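Local coordinates for protein DJ-1 homolog D (Arabidopsis thaliana, PDB 4OGG) that belongs to the DJ-1/PfpI family and carries two tandem domains of that family's alpha/beta fold in a single chain, at residues I351-T356 with H369-S374. Residues are numbered along the deposited sequence; the frame is centred on the assembly and turned at random.
Sequences IDRCFT and HPEFVS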
ATOM      1  N   ILE C 351       0.890   5.146  29.022  1.00 26.70           N
ATOM      2  CA  ILE C 351       1.367   4.085  28.145  1.00 24.83           C
ATOM      3  C   ILE C 351       2.887   4.027  27.995  1.00 23.67           C
ATOM      4  O   ILE C 351       3.432   2.998  27.599  1.00 23.06           O
ATOM      5  CB  ILE C 351       0.730   4.214  26.738  1.00 23.50           C
ATOM      6  CG1 ILE C 351       1.002   2.948  25.926  1.00 24.06           C
ATOM      7  CG2 ILE C 351       1.275   5.437  26.023  1.00 24.50           C
ATOM      8  CD1 ILE C 351       0.304   1.724  26.475  1.00 24.70           C
ATOM      9  N   ASP C 352       3.572   5.120  28.322  1.00 23.57           N
ATOM     10  CA  ASP C 352       5.024   5.165  28.197  1.00 24.44           C
ATOM     11  C   ASP C 352       5.745   4.807  29.496  1.00 25.21           C
ATOM     12  O   ASP C 352       6.967   4.941  29.598  1.00 24.54           O
ATOM     13  CB  ASP C 352       5.468   6.550  27.716  1.00 25.67           C
ATOM     14  CG  ASP C 352       5.157   7.643  28.718  1.00 28.98           C
ATOM     15  OD1 ASP C 352       4.039   7.646  29.274  1.00 29.88           O
ATOM     16  OD2 ASP C 352       6.028   8.510  28.939  1.00 31.71           O
ATOM     17  N   ARG C 353       4.986   4.344  30.484  1.00 25.60           N
ATOM     18  CA  ARG C 353       5.554   3.958  31.769  1.00 26.43           C
ATOM     19  C   ARG C 353       6.076   2.522  31.718  1.00 26.63           C
ATOM     20  O   ARG C 353       5.470   1.649  31.092  1.00 26.35           O
ATOM     21  CB  ARG C 353       4.493   4.089  32.868  1.00 28.61           C
ATOM     22  CG  ARG C 353       4.951   3.628  34.245  1.00 31.14           C
ATOM     23  CD  ARG C 353       3.779   3.522  35.219  1.00 34.15           C
ATOM     24  NE  ARG C 353       3.233   4.818  35.609  1.00 36.03           N
ATOM     25  CZ  ARG C 353       3.903   5.730  36.305  1.00 38.23           C
ATOM     26  NH1 ARG C 353       5.150   5.489  36.688  1.00 38.41           N
ATOM     27  NH2 ARG C 353       3.325   6.881  36.623  1.00 38.71           N
ATOM     28  N   CYS C 354       7.217   2.286  32.360  1.00 25.36           N
ATOM     29  CA  CYS C 354       7.805   0.952  32.416  1.00 24.10           C
ATOM     30  C   CYS C 354       8.027   0.565  33.870  1.00 25.45           C
ATOM     31  O   CYS C 354       8.079   1.427  34.749  1.00 23.69           O
ATOM     32  CB  CYS C 354       9.132   0.898  31.656  1.00 23.19           C
ATOM     33  SG  CYS C 354       8.935   0.910  29.862  1.00 22.80           S
ATOM     34  N   PHE C 355       8.158  -0.731  34.118  1.00 24.78           N
ATOM     35  CA  PHE C 355       8.345  -1.225  35.474  1.00 25.12           C
ATOM     36  C   PHE C 355       9.534  -2.164  35.593  1.00 23.69           C
ATOM     37  O   PHE C 355       9.906  -2.853  34.641  1.00 22.01           O
ATOM     38  CB  PHE C 355       7.084  -1.963  35.930  1.00 24.67           C
ATOM     39  CG  PHE C 355       5.839  -1.123  35.907  1.00 27.36           C
ATOM     40  CD1 PHE C 355       5.557  -0.240  36.943  1.00 27.50           C
ATOM     41  CD2 PHE C 355       4.937  -1.228  34.853  1.00 27.45           C
ATOM     42  CE1 PHE C 355       4.392   0.525  36.934  1.00 29.74           C
ATOM     43  CE2 PHE C 355       3.770  -0.468  34.830  1.00 29.34           C
ATOM     44  CZ  PHE C 355       3.496   0.410  35.874  1.00 30.35           C
ATOM     45  N   THR C 356      10.125  -2.186  36.781  1.00 23.45           N
ATOM     46  CA  THR C 356      11.254  -3.057  37.060  1.00 24.41           C
ATOM     47  C   THR C 356      10.895  -3.947  38.245  1.00 25.03           C
ATOM     48  O   THR C 356      10.502  -3.458  39.304  1.00 25.20           O
ATOM     49  CB  THR C 356      12.528  -2.253  37.410  1.00 23.45           C
ATOM     50  OG1 THR C 356      12.985  -1.543  36.250  1.00 22.59           O
ATOM     51  CG2 THR C 356      13.633  -3.186  37.898  1.00 24.86           C
ATOM     52  N   HIS C 369       9.828   3.515  25.326  1.00 15.08           N
ATOM     53  CA  HIS C 369      11.242   3.189  25.151  1.00 15.90           C
ATOM     54  C   HIS C 369      12.224   3.942  26.053  1.00 16.03           C
ATOM     55  O   HIS C 369      13.217   3.367  26.499  1.00 16.63           O
ATOM     56  CB  HIS C 369      11.639   3.357  23.682  1.00 17.07           C
ATOM     57  CG  HIS C 369      11.129   2.260  22.801  1.00 18.63           C
ATOM     58  ND1 HIS C 369      10.916   2.426  21.451  1.00 17.67           N
ATOM     59  CD2 HIS C 369      10.787   0.979  23.081  1.00 19.61           C
ATOM     60  CE1 HIS C 369      10.461   1.296  20.936  1.00 18.26           C
ATOM     61  NE2 HIS C 369      10.374   0.402  21.904  1.00 18.56           N
ATOM     62  N   PRO C 370      11.968   5.232  26.335  1.00 15.52           N
ATOM     63  CA  PRO C 370      12.907   5.952  27.202  1.00 16.98           C
ATOM     64  C   PRO C 370      13.068   5.267  28.556  1.00 16.53           C
ATOM     65  O   PRO C 370      14.188   5.007  28.994  1.00 18.84           O
ATOM     66  CB  PRO C 370      12.278   7.337  27.312  1.00 15.12           C
ATOM     67  CG  PRO C 370      11.645   7.502  25.957  1.00 17.70           C
ATOM     68  CD  PRO C 370      10.980   6.160  25.754  1.00 15.04           C
ATOM     69  N   GLU C 371      11.952   4.965  29.214  1.00 16.59           N
ATOM     70  CA  GLU C 371      12.013   4.303  30.513  1.00 17.57           C
ATOM     71  C   GLU C 371      12.461   2.857  30.355  1.00 18.37           C
ATOM     72  O   GLU C 371      13.144   2.314  31.224  1.00 18.93           O
ATOM     73  CB  GLU C 371      10.656   4.364  31.218  1.00 18.90           C
ATOM     74  CG  GLU C 371      10.230   5.779  31.596  1.00 22.08           C
ATOM     75  CD  GLU C 371       9.109   5.810  32.619  1.00 25.68           C
ATOM     76  OE1 GLU C 371       8.614   6.917  32.924  1.00 29.17           O
ATOM     77  OE2 GLU C 371       8.726   4.732  33.129  1.00 29.87           O
ATOM     78  N   PHE C 372      12.084   2.240  29.239  1.00 18.65           N
ATOM     79  CA  PHE C 372      12.460   0.857  28.956  1.00 17.94           C
ATOM     80  C   PHE C 372      13.986   0.744  28.949  1.00 18.66           C
ATOM     81  O   PHE C 372      14.569  -0.068  29.671  1.00 18.40           O
ATOM     82  CB  PHE C 372      11.902   0.436  27.589  1.00 17.26           C
ATOM     83  CG  PHE C 372      12.083  -1.029  27.268  1.00 17.70           C
ATOM     84  CD1 PHE C 372      11.450  -2.009  28.029  1.00 17.27           C
ATOM     85  CD2 PHE C 372      12.846  -1.422  26.171  1.00 17.48           C
ATOM     86  CE1 PHE C 372      11.569  -3.358  27.701  1.00 16.85           C
ATOM     87  CE2 PHE C 372      12.975  -2.768  25.831  1.00 18.35           C
ATOM     88  CZ  PHE C 372      12.333  -3.740  26.598  1.00 16.43           C
ATOM     89  N   VAL C 373      14.628   1.567  28.127  1.00 19.07           N
ATOM     90  CA  VAL C 373      16.081   1.556  28.022  1.00 18.97           C
ATOM     91  C   VAL C 373      16.729   2.050  29.316  1.00 18.51           C
ATOM     92  O   VAL C 373      17.716   1.481  29.780  1.00 20.50           O
ATOM     93  CB  VAL C 373      16.553   2.439  26.845  1.00 19.61           C
ATOM     94  CG1 VAL C 373      18.074   2.484  26.799  1.00 19.12           C
ATOM     95  CG2 VAL C 373      16.006   1.885  25.536  1.00 21.43           C
ATOM     96  N   SER C 374      16.160   3.100  29.899  1.00 19.12           N
ATOM     97  CA  SER C 374      16.689   3.671  31.137  1.00 20.39           C
ATOM     98  C   SER C 374      16.707   2.651  32.278  1.00 20.25           C
ATOM     99  O   SER C 374      17.703   2.519  32.993  1.00 20.50           O
ATOM    100  CB  SER C 374      15.856   4.890  31.552  1.00 21.00           C
ATOM    101  OG  SER C 374      16.363   5.480  32.738  1.00 26.80           O
TER
HETATM  102  O   HOH W   1       9.176   6.153  28.681  1.00 19.41           O
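The backbone N-H of C354 gives a hydrogen bond to carboxylate oxygen OE2 of E371, 3.0 Å from N to OE2 and fairly straight at 162°. The amide comes from above the carboxylate plane, 38° out of it. E371 reaches that far because its chain runs extended beyond CG, sending the carboxylate from the first turn of the helix across to the backbone of 352-354. On the way CD of E371 passes 3.8 Å from the carbonyl O of D352, and its OE2 lies close to CA of R353. The guanidinium of R353 is not in contact with this carboxylate: NH1 of R353 stays 5.1 Å from OE2 of E371, though the opposite charges may still attract weakly, while NE bonds back to the carbonyl O of D349. A water adds a link between the two backbones, donating to the carbonyl O of D352 and accepting the N-H of E371, one of the amides at the start of the helix.

Beside this polar pair C354 turns its side chain to the helix. CB of C354 rests against CB of E371, and its SG, placed beside its own backbone N and anti to its carbonyl carbon (chi1 -74°), lies 3.5 Å from the backbone N of F372. SG of C354 meets the F372 ring at its edge, 5.5 Å from the ring centroid, in a sulfur-aromatic contact; F372 also packs on V361. F355 and T362 pair through their backbones, so 355-357 and 360-362 form the antiparallel edge of the six-stranded sheet. The contact therefore joins the lead-in to strand 355-357, outermost of its sheet within the chain, to the N-terminal turn of helix 369-380, within the alpha/beta fold of the second DJ-1/PfpI domain.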